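Local coordinates for protein glutathione s-transferase I (Zea mays, PDB 1AXD) that conjugates glutathione to electrophilic compounds, herbicides among them, as a dimeric plant glutathione S-transferase, at residues K4-V9 with A56-D61. Residues are numbered along the deposited sequence; the frame is centred on the assembly and turned at random.
Sequences KLYGAV and ALQDGD
The ring of Tyr6 and the amide of Gln58 lie nearly coplanar, 17° apart, and they meet edge to edge. Ala56 O also sits at the ring edge, 3.3 Å from Tyr6 CD2, and Arg48 makes a cation-pi contact with the ring. The hydroxyl OH of Tyr6 donates a hydrogen bond of 2.9 Å to OE1 of Gln58, reaching it almost straight on, with a C=O...donor angle of 173°. Gln58 CB lies 3.9 Å from Tyr6 CE2. With CG anti to the backbone N and the chain extended beyond it, the Gln58 amide stretches out to the phenol. Its other end is tied as well: NE2 donates to Gly60 O at 2.8 Å, so two hydrogen bonds fix the rotation of the amide. A phenylalanine in place of Tyr6 would probably leave OE1 without this donor and the amide freer to turn.

Beneath these side chains the backbones run antiparallel, at 165°, and illustrate how paired strands set matching residues on a common face. Lys4 and Gln58 form a hydrogen-bonded pair, each backbone N donating to the other's O at 3.1 Å. Tyr6 N adds a bond of 2.7 Å to Ala56 O. On the opposite face, the non-hydrogen-bonded pair Leu5 and Leu57 brings its CD1 methyls to within 3.9 Å.

Strands 3-6 and 56-59 are the central pair of the four-stranded mixed sheet in the thioredoxin-like N-terminal domain. Strand 28-31 flanks the first in parallel, and strand 62-65 the second in antiparallel fashion. The leucine face is covered by helices: Leu5 packs on Cys17 and Leu21 of helix 14-24, while Leu57 rests against Ile70 and Tyr73 of helix 67-78.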
loop_
_atom_site.group_PDB
_atom_site.type_symbol
_atom_site.label_atom_id
_atom_site.label_comp_id
_atom_site.label_asym_id
_atom_site.label_seq_id
_atom_site.Cartn_x
_atom_site.Cartn_y
_atom_site.Cartn_z
ATOM N N LYS A 4 19.479 -4.154 -11.497
ATOM C CA LYS A 4 19.053 -5.542 -11.677
ATOM C C LYS A 4 17.741 -5.740 -10.993
ATOM O O LYS A 4 17.650 -5.490 -9.802
ATOM C CB LYS A 4 20.053 -6.536 -11.077
ATOM C CG LYS A 4 21.520 -6.209 -11.270
ATOM C CD LYS A 4 21.899 -6.107 -12.721
ATOM C CE LYS A 4 23.319 -5.591 -12.859
ATOM N NZ LYS A 4 23.618 -5.223 -14.273
ATOM N N LEU A 5 16.724 -6.161 -11.738
ATOM C CA LEU A 5 15.401 -6.421 -11.179
ATOM C C LEU A 5 15.321 -7.912 -10.922
ATOM O O LEU A 5 15.435 -8.691 -11.855
ATOM C CB LEU A 5 14.307 -5.966 -12.154
ATOM C CG LEU A 5 12.831 -6.092 -11.761
ATOM C CD1 LEU A 5 12.504 -5.254 -10.496
ATOM C CD2 LEU A 5 11.994 -5.600 -12.951
ATOM N N TYR A 6 15.141 -8.298 -9.665
ATOM C CA TYR A 6 15.090 -9.699 -9.296
ATOM C C TYR A 6 13.727 -10.296 -9.268
ATOM O O TYR A 6 12.851 -9.765 -8.597
ATOM C CB TYR A 6 15.766 -9.883 -7.946
ATOM C CG TYR A 6 17.237 -9.556 -7.976
ATOM C CD1 TYR A 6 18.148 -10.471 -8.486
ATOM C CD2 TYR A 6 17.722 -8.341 -7.485
ATOM C CE1 TYR A 6 19.499 -10.205 -8.509
ATOM C CE2 TYR A 6 19.084 -8.058 -7.505
ATOM C CZ TYR A 6 19.965 -9.006 -8.018
ATOM O OH TYR A 6 21.323 -8.801 -8.028
ATOM N N GLY A 7 13.551 -11.410 -9.971
ATOM C CA GLY A 7 12.270 -12.087 -10.002
ATOM C C GLY A 7 11.972 -12.701 -11.352
ATOM O O GLY A 7 12.523 -12.277 -12.354
ATOM N N ALA A 8 11.096 -13.701 -11.370
ATOM C CA ALA A 8 10.698 -14.374 -12.604
ATOM C C ALA A 8 9.601 -13.576 -13.278
ATOM O O ALA A 8 8.601 -13.304 -12.642
ATOM C CB ALA A 8 10.223 -15.802 -12.282
ATOM N N VAL A 9 9.739 -13.298 -14.575
ATOM C CA VAL A 9 8.761 -12.506 -15.347
ATOM C C VAL A 9 7.315 -12.943 -15.272
ATOM O O VAL A 9 6.445 -12.204 -15.704
ATOM C CB VAL A 9 9.142 -12.410 -16.853
ATOM C CG1 VAL A 9 10.598 -11.949 -17.018
ATOM C CG2 VAL A 9 8.911 -13.755 -17.553
ATOM N N ALA A 56 12.800 -7.564 -6.062
ATOM C CA ALA A 56 13.888 -6.934 -5.333
ATOM C C ALA A 56 14.681 -6.170 -6.387
ATOM O O ALA A 56 14.855 -6.692 -7.482
ATOM C CB ALA A 56 14.751 -8.001 -4.643
ATOM N N LEU A 57 15.078 -4.930 -6.108
ATOM C CA LEU A 57 15.856 -4.148 -7.072
ATOM C C LEU A 57 17.195 -3.725 -6.510
ATOM O O LEU A 57 17.289 -3.410 -5.328
ATOM C CB LEU A 57 15.097 -2.896 -7.535
ATOM C CG LEU A 57 15.785 -2.099 -8.663
ATOM C CD1 LEU A 57 15.263 -2.546 -10.032
ATOM C CD2 LEU A 57 15.546 -0.596 -8.491
ATOM N N GLN A 58 18.217 -3.711 -7.354
ATOM C CA GLN A 58 19.543 -3.301 -6.929
ATOM C C GLN A 58 20.088 -2.249 -7.824
ATOM O O GLN A 58 20.180 -2.466 -9.028
ATOM C CB GLN A 58 20.499 -4.486 -6.914
ATOM C CG GLN A 58 21.910 -4.106 -6.502
ATOM C CD GLN A 58 22.889 -5.250 -6.660
ATOM O OE1 GLN A 58 22.512 -6.355 -7.024
ATOM N NE2 GLN A 58 24.156 -4.985 -6.380
ATOM N N ASP A 59 20.403 -1.095 -7.255
ATOM C CA ASP A 59 20.984 -0.004 -8.016
ATOM C C ASP A 59 22.301 0.235 -7.385
ATOM O O ASP A 59 22.360 0.893 -6.363
ATOM C CB ASP A 59 20.117 1.254 -7.934
ATOM C CG ASP A 59 20.434 2.255 -9.036
ATOM O OD1 ASP A 59 21.333 1.985 -9.870
ATOM O OD2 ASP A 59 19.767 3.311 -9.080
ATOM N N GLY A 60 23.350 -0.352 -7.952
ATOM C CA GLY A 60 24.676 -0.197 -7.391
ATOM C C GLY A 60 24.729 -0.988 -6.106
ATOM O O GLY A 60 24.715 -2.205 -6.126
ATOM N N ASP A 61 24.735 -0.283 -4.984
ATOM C CA ASP A 61 24.782 -0.921 -3.672
ATOM C C ASP A 61 23.467 -0.715 -2.958
ATOM O O ASP A 61 23.341 -1.110 -1.804
ATOM C CB ASP A 61 25.906 -0.309 -2.839
ATOM C CG ASP A 61 25.660 1.159 -2.529
ATOM O OD1 ASP A 61 25.807 1.992 -3.454
ATOM O OD2 ASP A 61 25.287 1.472 -1.373
#